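Fibronectin type III domain-containing protein (Simiduia agarivorans, PDB 6P2K) probably hydrolyses xyloglucan-type beta-glucans as a glycoside hydrolase family 74 enzyme, this zinc-binding beta-propeller chain being the presumed catalytic part of a longer protein. Local coordinates at residues B[580-585]-B[594-599]; B[611-616]-B[631-636]; B[686-691]-B[712-717]. All coordinates share one frame; numbering follows the deposited sequence.

How the contacts relate
The three contacts follow one another along the chain, none starting before the previous one has closed. Contact 1 is a beta hairpin of strands 582-588 and 593-599. Its sheet continues into strand 605-615, which carries one side of contact 2. The two touch, with centres about 15 Å apart: Val594 N lies 3.1 Å from Leu611 O, a probable backbone hydrogen bond, and the Phe584 ring packs on Leu631. Contact 2 links that sheet to the next, strands 618-625, 628-634, 648-653 and 661-664. Contact 3, its centre about 18 Å from that of contact 2, joins a loop to strand 714-723 of the following sheet. It does not touch contact 1. The series thus runs through successive blades of a beta-propeller.

Contact 1. Residues B[580-585]-B[594-599]; sequences EKVVFF and VWRGEQ
Phe585 and Trp595 lie side by side and point the same way. Trp595 CB sits over one face of the Phe585 ring, 3.8 Å from its centroid, in a CH-pi contact. The indole is slid aside: its five-membered ring is only 21° from parallel to the Phe585 ring, but the two barely overlap. Trp595 NE1 turns back to Val591 O. On the other face of the sheet, Phe584 and Arg596 also run alongside each other. Phe584 CE2 meets Arg596 CG at 3.5 Å and comes near the edge of the guanidinium group. The strands form an antiparallel beta hairpin, 582-588 with 593-599, within a propeller blade. Backbone bonds join Val583 with Gly597 and Phe585 with Trp595 in both directions, and Gln599 N donates to Lys581 O. The straightest runs from Gly597 N to Val583 O, 2.7 Å. Arg596 CG is anti to the backbone N (chi1 174°), and the extended chain carries the guanidinium past Val582 CG2. There NH2 forms a salt bridge to Glu598 OE2 at 2.9 Å, with a longer, more bent bond from NH1 to the same oxygen. NE forms a salt bridge to Glu656. At the far end, water 1 donates to Glu580 O and Gln599 OE1.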
loop_
_atom_site.group_PDB
_atom_site.type_symbol
_atom_site.label_atom_id
_atom_site.label_comp_id
_atom_site.label_asym_id
_atom_site.label_seq_id
_atom_site.Cartn_x
_atom_site.Cartn_y
_atom_site.Cartn_z
ATOM N N GLU B 580 39.930 -2.689 0.742
ATOM C CA GLU B 580 38.966 -3.686 1.191
ATOM C C GLU B 580 39.477 -5.113 1.045
ATOM O O GLU B 580 38.814 -6.036 1.527
ATOM C CB GLU B 580 37.632 -3.515 0.453
ATOM C CG GLU B 580 37.634 -3.874 -1.021
ATOM C CD GLU B 580 36.263 -3.676 -1.660
ATOM O OE1 GLU B 580 36.097 -2.708 -2.433
ATOM O OE2 GLU B 580 35.347 -4.480 -1.382
ATOM N N LYS B 581 40.640 -5.317 0.424
ATOM C CA LYS B 581 41.252 -6.637 0.324
ATOM C C LYS B 581 42.115 -6.999 1.527
ATOM O O LYS B 581 42.722 -8.074 1.526
ATOM C CB LYS B 581 42.115 -6.744 -0.938
ATOM C CG LYS B 581 41.384 -6.534 -2.249
ATOM C CD LYS B 581 42.366 -6.620 -3.404
ATOM C CE LYS B 581 41.702 -7.115 -4.672
ATOM N NZ LYS B 581 41.087 -6.001 -5.440
ATOM N N VAL B 582 42.207 -6.136 2.537
ATOM C CA VAL B 582 43.048 -6.380 3.702
ATOM C C VAL B 582 42.197 -6.227 4.953
ATOM O O VAL B 582 41.419 -5.274 5.068
ATOM C CB VAL B 582 44.259 -5.426 3.751
ATOM C CG1 VAL B 582 45.038 -5.619 5.042
ATOM C CG2 VAL B 582 45.164 -5.661 2.550
ATOM N N VAL B 583 42.339 -7.169 5.884
ATOM C CA VAL B 583 41.602 -7.153 7.141
ATOM C C VAL B 583 42.521 -7.644 8.253
ATOM O O VAL B 583 43.326 -8.560 8.052
ATOM C CB VAL B 583 40.317 -8.007 7.055
ATOM C CG1 VAL B 583 40.650 -9.480 6.853
ATOM C CG2 VAL B 583 39.456 -7.812 8.292
ATOM N N PHE B 584 42.414 -7.013 9.419
ATOM C CA PHE B 584 43.116 -7.437 10.620
ATOM C C PHE B 584 42.098 -7.860 11.671
ATOM O O PHE B 584 40.933 -7.458 11.630
ATOM C CB PHE B 584 44.001 -6.321 11.197
ATOM C CG PHE B 584 44.899 -5.663 10.189
ATOM C CD1 PHE B 584 44.450 -4.591 9.432
ATOM C CD2 PHE B 584 46.201 -6.098 10.016
ATOM C CE1 PHE B 584 45.278 -3.974 8.510
ATOM C CE2 PHE B 584 47.035 -5.490 9.092
ATOM C CZ PHE B 584 46.571 -4.426 8.340
ATOM N N PHE B 585 42.550 -8.676 12.620
ATOM C CA PHE B 585 41.732 -8.982 13.786
ATOM C C PHE B 585 42.630 -9.493 14.900
ATOM O O PHE B 585 43.746 -9.965 14.660
ATOM C CB PHE B 585 40.619 -9.995 13.466
ATOM C CG PHE B 585 41.107 -11.386 13.154
ATOM C CD1 PHE B 585 41.523 -11.721 11.876
ATOM C CD2 PHE B 585 41.102 -12.373 14.127
ATOM C CE1 PHE B 585 41.949 -13.002 11.580
ATOM C CE2 PHE B 585 41.531 -13.655 13.837
ATOM C CZ PHE B 585 41.955 -13.969 12.562
ATOM N N VAL B 594 47.514 -10.613 16.823
ATOM C CA VAL B 594 46.980 -9.839 15.707
ATOM C C VAL B 594 47.240 -10.608 14.419
ATOM O O VAL B 594 48.384 -10.952 14.107
ATOM C CB VAL B 594 47.599 -8.434 15.649
ATOM C CG1 VAL B 594 47.012 -7.651 14.483
ATOM C CG2 VAL B 594 47.370 -7.700 16.960
ATOM N N TRP B 595 46.177 -10.893 13.679
ATOM C CA TRP B 595 46.262 -11.599 12.412
ATOM C C TRP B 595 45.936 -10.640 11.273
ATOM O O TRP B 595 45.199 -9.667 11.453
ATOM C CB TRP B 595 45.298 -12.792 12.390
ATOM C CG TRP B 595 45.825 -14.006 13.086
ATOM C CD1 TRP B 595 46.022 -14.162 14.426
ATOM C CD2 TRP B 595 46.213 -15.244 12.474
ATOM N NE1 TRP B 595 46.514 -15.421 14.688
ATOM C CE2 TRP B 595 46.640 -16.104 13.507
ATOM C CE3 TRP B 595 46.238 -15.707 11.154
ATOM C CZ2 TRP B 595 47.097 -17.399 13.260
ATOM C CZ3 TRP B 595 46.689 -16.994 10.910
ATOM C CH2 TRP B 595 47.112 -17.826 11.958
ATOM N N ARG B 596 46.490 -10.920 10.097
ATOM C CA ARG B 596 46.243 -10.107 8.913
ATOM C C ARG B 596 45.873 -11.009 7.749
ATOM O O ARG B 596 46.588 -11.973 7.455
ATOM C CB ARG B 596 47.463 -9.263 8.555
ATOM C CG ARG B 596 47.331 -8.497 7.249
ATOM C CD ARG B 596 48.687 -7.932 6.849
ATOM N NE ARG B 596 48.650 -7.099 5.651
ATOM C CZ ARG B 596 48.773 -7.560 4.410
ATOM N NH1 ARG B 596 48.933 -8.860 4.192
ATOM N NH2 ARG B 596 48.739 -6.721 3.384
ATOM N N GLY B 597 44.757 -10.702 7.098
ATOM C CA GLY B 597 44.300 -11.435 5.927
ATOM C C GLY B 597 44.363 -10.550 4.697
ATOM O O GLY B 597 44.047 -9.357 4.763
ATOM N N GLU B 598 44.771 -11.141 3.575
ATOM C CA GLU B 598 44.911 -10.420 2.318
ATOM C C GLU B 598 44.241 -11.218 1.211
ATOM O O GLU B 598 44.602 -12.375 0.972
ATOM C CB GLU B 598 46.385 -10.174 1.985
ATOM C CG GLU B 598 46.602 -9.343 0.734
ATOM C CD GLU B 598 48.071 -9.182 0.395
ATOM O OE1 GLU B 598 48.582 -9.957 -0.443
ATOM O OE2 GLU B 598 48.715 -8.284 0.975
ATOM N N GLN B 599 43.276 -10.599 0.537
ATOM C CA GLN B 599 42.610 -11.231 -0.592
ATOM C C GLN B 599 43.493 -11.150 -1.830
ATOM O O GLN B 599 44.085 -10.107 -2.117
ATOM C CB GLN B 599 41.263 -10.559 -0.858
ATOM C CG GLN B 599 40.428 -11.233 -1.926
ATOM C CD GLN B 599 39.022 -10.667 -1.998
ATOM O OE1 GLN B 599 38.815 -9.464 -1.831
ATOM N NE2 GLN B 599 38.045 -11.534 -2.243
HETATM O O HOH W 1 37.549 -7.988 -0.060
#

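Contact 2. Residues B[611-616]-B[631-636]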
loop_
_atom_site.group_PDB
_atom_site.type_symbol
_atom_site.label_atom_id
_atom_site.label_comp_id
_atom_site.label_asym_id
_atom_site.label_seq_id
_atom_site.Cartn_x
_atom_site.Cartn_y
_atom_site.Cartn_z
ATOM N N LEU B 611 51.489 -10.302 14.990
ATOM C CA LEU B 611 51.942 -9.941 16.327
ATOM C C LEU B 611 51.606 -11.088 17.268
ATOM O O LEU B 611 50.453 -11.521 17.329
ATOM C CB LEU B 611 51.287 -8.642 16.814
ATOM C CG LEU B 611 51.807 -8.132 18.164
ATOM C CD1 LEU B 611 53.250 -7.644 18.042
ATOM C CD2 LEU B 611 50.913 -7.041 18.727
ATOM N N ALA B 612 52.607 -11.574 17.997
ATOM C CA ALA B 612 52.401 -12.670 18.943
ATOM C C ALA B 612 51.911 -12.105 20.278
ATOM O O ALA B 612 52.576 -12.178 21.313
ATOM C CB ALA B 612 53.682 -13.478 19.113
ATOM N N SER B 613 50.716 -11.520 20.231
ATOM C CA SER B 613 50.056 -10.973 21.404
ATOM C C SER B 613 49.076 -12.004 21.965
ATOM O O SER B 613 48.949 -13.121 21.452
ATOM C CB SER B 613 49.351 -9.657 21.058
ATOM O OG SER B 613 48.682 -9.757 19.814
ATOM N N SER B 614 48.388 -11.628 23.042
ATOM C CA SER B 614 47.396 -12.501 23.657
ATOM C C SER B 614 46.531 -11.684 24.610
ATOM O O SER B 614 46.811 -10.519 24.898
ATOM C CB SER B 614 48.059 -13.673 24.387
ATOM O OG SER B 614 48.919 -13.212 25.413
ATOM N N GLY B 615 45.471 -12.324 25.107
ATOM C CA GLY B 615 44.523 -11.676 25.995
ATOM C C GLY B 615 43.091 -11.871 25.541
ATOM O O GLY B 615 42.793 -11.721 24.353
ATOM N N TRP B 616 42.191 -12.202 26.472
ATOM C CA TRP B 616 40.817 -12.527 26.092
ATOM C C TRP B 616 40.084 -11.327 25.502
ATOM O O TRP B 616 39.194 -11.501 24.659
ATOM C CB TRP B 616 40.050 -13.073 27.300
ATOM C CG TRP B 616 38.617 -13.438 27.000
ATOM C CD1 TRP B 616 37.496 -12.888 27.558
ATOM C CD2 TRP B 616 38.158 -14.433 26.077
ATOM N NE1 TRP B 616 36.369 -13.480 27.037
ATOM C CE2 TRP B 616 36.748 -14.432 26.126
ATOM C CE3 TRP B 616 38.801 -15.327 25.214
ATOM C CZ2 TRP B 616 35.971 -15.288 25.345
ATOM C CZ3 TRP B 616 38.030 -16.175 24.437
ATOM C CH2 TRP B 616 36.628 -16.147 24.506
ATOM N N LEU B 631 48.198 0.864 12.767
ATOM C CA LEU B 631 47.693 -0.399 13.288
ATOM C C LEU B 631 48.060 -0.471 14.760
ATOM O O LEU B 631 49.247 -0.514 15.102
ATOM C CB LEU B 631 48.274 -1.589 12.519
ATOM C CG LEU B 631 47.677 -2.970 12.795
ATOM C CD1 LEU B 631 46.243 -3.057 12.280
ATOM C CD2 LEU B 631 48.537 -4.057 12.168
ATOM N N MET B 632 47.049 -0.480 15.626
ATOM C CA MET B 632 47.237 -0.331 17.063
ATOM C C MET B 632 46.652 -1.533 17.788
ATOM O O MET B 632 45.501 -1.918 17.545
ATOM C CB MET B 632 46.586 0.965 17.553
ATOM C CG MET B 632 46.822 1.285 19.015
ATOM S SD MET B 632 45.506 0.678 20.096
ATOM C CE MET B 632 44.166 1.777 19.640
ATOM N N SER B 633 47.443 -2.116 18.684
ATOM C CA SER B 633 47.050 -3.290 19.449
ATOM C C SER B 633 47.026 -2.973 20.935
ATOM O O SER B 633 47.951 -2.346 21.462
ATOM C CB SER B 633 48.016 -4.454 19.185
ATOM O OG SER B 633 47.922 -5.453 20.191
ATOM N N PHE B 634 45.971 -3.423 21.607
ATOM C CA PHE B 634 45.863 -3.368 23.062
ATOM C C PHE B 634 45.790 -4.808 23.547
ATOM O O PHE B 634 44.769 -5.479 23.356
ATOM C CB PHE B 634 44.643 -2.564 23.505
ATOM C CG PHE B 634 44.403 -2.585 24.992
ATOM C CD1 PHE B 634 45.431 -2.313 25.882
ATOM C CD2 PHE B 634 43.141 -2.869 25.497
ATOM C CE1 PHE B 634 45.207 -2.327 27.248
ATOM C CE2 PHE B 634 42.908 -2.884 26.861
ATOM C CZ PHE B 634 43.942 -2.612 27.739
ATOM N N ALA B 635 46.871 -5.282 24.153
ATOM C CA ALA B 635 47.017 -6.692 24.482
ATOM C C ALA B 635 48.241 -6.841 25.371
ATOM O O ALA B 635 48.975 -5.880 25.615
ATOM C CB ALA B 635 47.160 -7.549 23.218
ATOM N N LYS B 636 48.453 -8.057 25.857
ATOM C CA LYS B 636 49.700 -8.414 26.510
ATOM C C LYS B 636 50.591 -9.170 25.531
ATOM O O LYS B 636 50.140 -9.660 24.495
ATOM C CB LYS B 636 49.448 -9.254 27.770
ATOM C CG LYS B 636 49.204 -10.735 27.530
ATOM C CD LYS B 636 48.943 -11.461 28.845
ATOM C CE LYS B 636 49.207 -12.957 28.736
ATOM N NZ LYS B 636 50.228 -13.405 29.734
#
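Ser614 and Lys636 form an antiparallel hydrogen-bonded pair, with their CA atoms 5.5 Å apart. Lys636 N donates to Ser614 O at 3.1 Å, and Ser614 N returns a more bent bond to Lys636 O at 3.0 Å. This pair is the one beta bridge between 611-616 and 631-636. An inverse gamma turn centred on Ala612 precedes it, and the chain turns corners at Trp616 and at Ala635 and Lys636. Both Ser614 and Lys636 send their side chains to the same face. Lys636 passes close to the hydroxyl, with CG and CE each 3.3 Å from Ser614 OG. Its CG lies between the backbone N and the carbonyl carbon (chi1 81°), which brings the aliphatic chain alongside the serine. NZ continues to Asn646 OD1. The Ala635 methyl packs against Ser613 CB at 3.7 Å and also meets Ser614 O. Further back, Leu611 CD2 touches Ser633 OG, 3.7 Å away. Val594 of the preceding strand packs on Leu611, Ser613 and Ser633. After the corner at 635-636 the chain leaves the sheet of strand 628-634, and strand 637-638 adds to the edge of the neighbouring sheet beside 605-615. The arrangement is a junction between consecutive beta-propeller blades.

Contact 3. Residues B[686-691]-B[712-717]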
loop_
_atom_site.group_PDB
_atom_site.type_symbol
_atom_site.label_atom_id
_atom_site.label_comp_id
_atom_site.label_asym_id
_atom_site.label_seq_id
_atom_site.Cartn_x
_atom_site.Cartn_y
_atom_site.Cartn_z
ATOM N N ASN B 686 47.812 -3.730 45.624
ATOM C CA ASN B 686 48.754 -4.833 45.480
ATOM C C ASN B 686 48.184 -5.983 44.660
ATOM O O ASN B 686 48.953 -6.836 44.201
ATOM C CB ASN B 686 49.170 -5.334 46.858
ATOM C CG ASN B 686 47.989 -5.526 47.778
ATOM O OD1 ASN B 686 47.532 -4.580 48.420
ATOM N ND2 ASN B 686 47.476 -6.747 47.838
ATOM N N ARG B 687 46.865 -6.034 44.472
ATOM C CA ARG B 687 46.248 -7.049 43.628
ATOM C C ARG B 687 45.986 -6.577 42.206
ATOM O O ARG B 687 45.728 -7.413 41.334
ATOM C CB ARG B 687 44.914 -7.517 44.223
ATOM C CG ARG B 687 44.818 -7.485 45.733
ATOM C CD ARG B 687 43.654 -8.350 46.177
ATOM N NE ARG B 687 43.470 -8.351 47.623
ATOM C CZ ARG B 687 43.127 -9.424 48.326
ATOM N NH1 ARG B 687 42.939 -10.587 47.713
ATOM N NH2 ARG B 687 42.979 -9.340 49.641
ATOM N N PHE B 688 46.036 -5.271 41.956
ATOM C CA PHE B 688 45.618 -4.739 40.668
ATOM C C PHE B 688 46.555 -5.198 39.559
ATOM O O PHE B 688 47.776 -5.064 39.665
ATOM C CB PHE B 688 45.571 -3.214 40.704
ATOM C CG PHE B 688 45.160 -2.594 39.396
ATOM C CD1 PHE B 688 43.830 -2.586 39.009
ATOM C CD2 PHE B 688 46.101 -2.029 38.551
ATOM C CE1 PHE B 688 43.447 -2.020 37.803
ATOM C CE2 PHE B 688 45.726 -1.465 37.348
ATOM C CZ PHE B 688 44.397 -1.460 36.974
ATOM N N LYS B 689 45.973 -5.734 38.491
ATOM C CA LYS B 689 46.701 -6.099 37.286
ATOM C C LYS B 689 46.350 -5.115 36.179
ATOM O O LYS B 689 45.183 -4.746 36.011
ATOM C CB LYS B 689 46.374 -7.532 36.856
ATOM C CG LYS B 689 46.546 -8.555 37.976
ATOM C CD LYS B 689 46.243 -9.968 37.502
ATOM C CE LYS B 689 44.773 -10.138 37.144
ATOM N NZ LYS B 689 43.899 -10.087 38.351
ATOM N N PHE B 690 47.365 -4.677 35.435
ATOM C CA PHE B 690 47.169 -3.693 34.372
ATOM C C PHE B 690 46.688 -4.414 33.118
ATOM O O PHE B 690 47.435 -4.656 32.166
ATOM C CB PHE B 690 48.448 -2.907 34.120
ATOM C CG PHE B 690 48.653 -1.770 35.078
ATOM C CD1 PHE B 690 49.258 -1.983 36.305
ATOM C CD2 PHE B 690 48.229 -0.492 34.756
ATOM C CE1 PHE B 690 49.447 -0.940 37.195
ATOM C CE2 PHE B 690 48.414 0.557 35.640
ATOM C CZ PHE B 690 49.021 0.332 36.861
ATOM N N THR B 691 45.402 -4.769 33.131
ATOM C CA THR B 691 44.751 -5.356 31.968
ATOM C C THR B 691 43.623 -4.445 31.499
ATOM O O THR B 691 43.593 -3.257 31.837
ATOM C CB THR B 691 44.202 -6.750 32.286
ATOM O OG1 THR B 691 43.319 -6.675 33.412
ATOM C CG2 THR B 691 45.332 -7.705 32.613
ATOM N N TYR B 712 38.544 -7.546 39.995
ATOM C CA TYR B 712 38.148 -6.786 41.167
ATOM C C TYR B 712 37.309 -5.560 40.834
ATOM O O TYR B 712 36.992 -4.786 41.744
ATOM C CB TYR B 712 39.388 -6.354 41.968
ATOM C CG TYR B 712 40.405 -7.457 42.162
ATOM C CD1 TYR B 712 40.156 -8.513 43.028
ATOM C CD2 TYR B 712 41.612 -7.442 41.477
ATOM C CE1 TYR B 712 41.081 -9.527 43.210
ATOM C CE2 TYR B 712 42.544 -8.450 41.648
ATOM C CZ TYR B 712 42.274 -9.491 42.517
ATOM O OH TYR B 712 43.199 -10.497 42.695
ATOM N N GLN B 713 36.941 -5.364 39.564
ATOM C CA GLN B 713 36.156 -4.205 39.129
ATOM C C GLN B 713 36.861 -2.896 39.474
ATOM O O GLN B 713 36.238 -1.927 39.909
ATOM C CB GLN B 713 34.744 -4.231 39.720
ATOM C CG GLN B 713 33.950 -5.471 39.370
ATOM C CD GLN B 713 32.739 -5.652 40.262
ATOM O OE1 GLN B 713 32.121 -6.716 40.281
ATOM N NE2 GLN B 713 32.394 -4.608 41.013
ATOM N N LEU B 714 38.174 -2.870 39.278
ATOM C CA LEU B 714 38.988 -1.695 39.547
ATOM C C LEU B 714 39.428 -1.077 38.229
ATOM O O LEU B 714 40.015 -1.759 37.382
ATOM C CB LEU B 714 40.202 -2.055 40.402
ATOM C CG LEU B 714 39.865 -2.614 41.786
ATOM C CD1 LEU B 714 41.102 -3.192 42.454
ATOM C CD2 LEU B 714 39.241 -1.530 42.652
ATOM N N GLY B 715 39.129 0.206 38.054
ATOM C CA GLY B 715 39.579 0.934 36.885
ATOM C C GLY B 715 40.666 1.925 37.236
ATOM O O GLY B 715 40.450 2.819 38.061
ATOM N N TYR B 716 41.847 1.775 36.631
ATOM C CA TYR B 716 42.938 2.691 36.942
ATOM C C TYR B 716 42.685 4.068 36.342
ATOM O O TYR B 716 42.824 5.089 37.025
ATOM C CB TYR B 716 44.274 2.132 36.449
ATOM C CG TYR B 716 45.440 2.873 37.054
ATOM C CD1 TYR B 716 45.877 4.079 36.519
ATOM C CD2 TYR B 716 46.082 2.389 38.185
ATOM C CE1 TYR B 716 46.927 4.775 37.087
ATOM C CE2 TYR B 716 47.136 3.077 38.758
ATOM C CZ TYR B 716 47.553 4.269 38.205
ATOM O OH TYR B 716 48.601 4.959 38.770
ATOM N N GLY B 717 42.325 4.116 35.063
ATOM C CA GLY B 717 42.107 5.387 34.407
ATOM C C GLY B 717 41.961 5.283 32.905
ATOM O O GLY B 717 42.294 4.256 32.304
HETATM O O HOH W 2 45.461 -10.387 41.015
HETATM O O HOH W 3 43.776 -11.508 45.186
#
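Tyr712 OH is held by two waters that link it to the opposite segment. Water 3, 2.7 Å from Tyr712 OH, accepts from Arg687 NH1. Water 2, in the plane of the Tyr712 ring at its edge, donates to Arg687 O and accepts from Lys689 NZ. The contact lays the irregular loop 686-691 against the start of strand 714-723, which is part of a beta-propeller blade. A G1 beta bulge, in which Gln713 and Leu714 face Asp709, opens that strand. Lys689 NZ has its charged partners in Asp709 and Asp711, which probably stabilise its positive charge beside Tyr712. The Arg687 chain crosses Tyr712 at about a right angle. Its CB lies 3.6 Å from Tyr712 CE2, and the guanidinium and ring planes are 68° apart. Beyond the polar end, Phe688, Phe690 and Tyr716 build an aromatic cluster. Phe688 CG is anti to the backbone N (chi1 179°), which puts the ring beside Leu714 and against Tyr716 CB. Leu714 O meets the Phe688 edge, 3.5 Å from CE1. Phe688 CE2 stands over the centre of the Phe690 ring. The Phe690 and Tyr716 rings meet obliquely, with planes at 44°. Tyr716 OH is hydrogen-bonded to Arg673 O, and Met670 of helix 666-672 packs on both Phe690 and Tyr716. Within the cluster, Phe690 CZ reaches over one face of Tyr716, 3.8 Å from CD2.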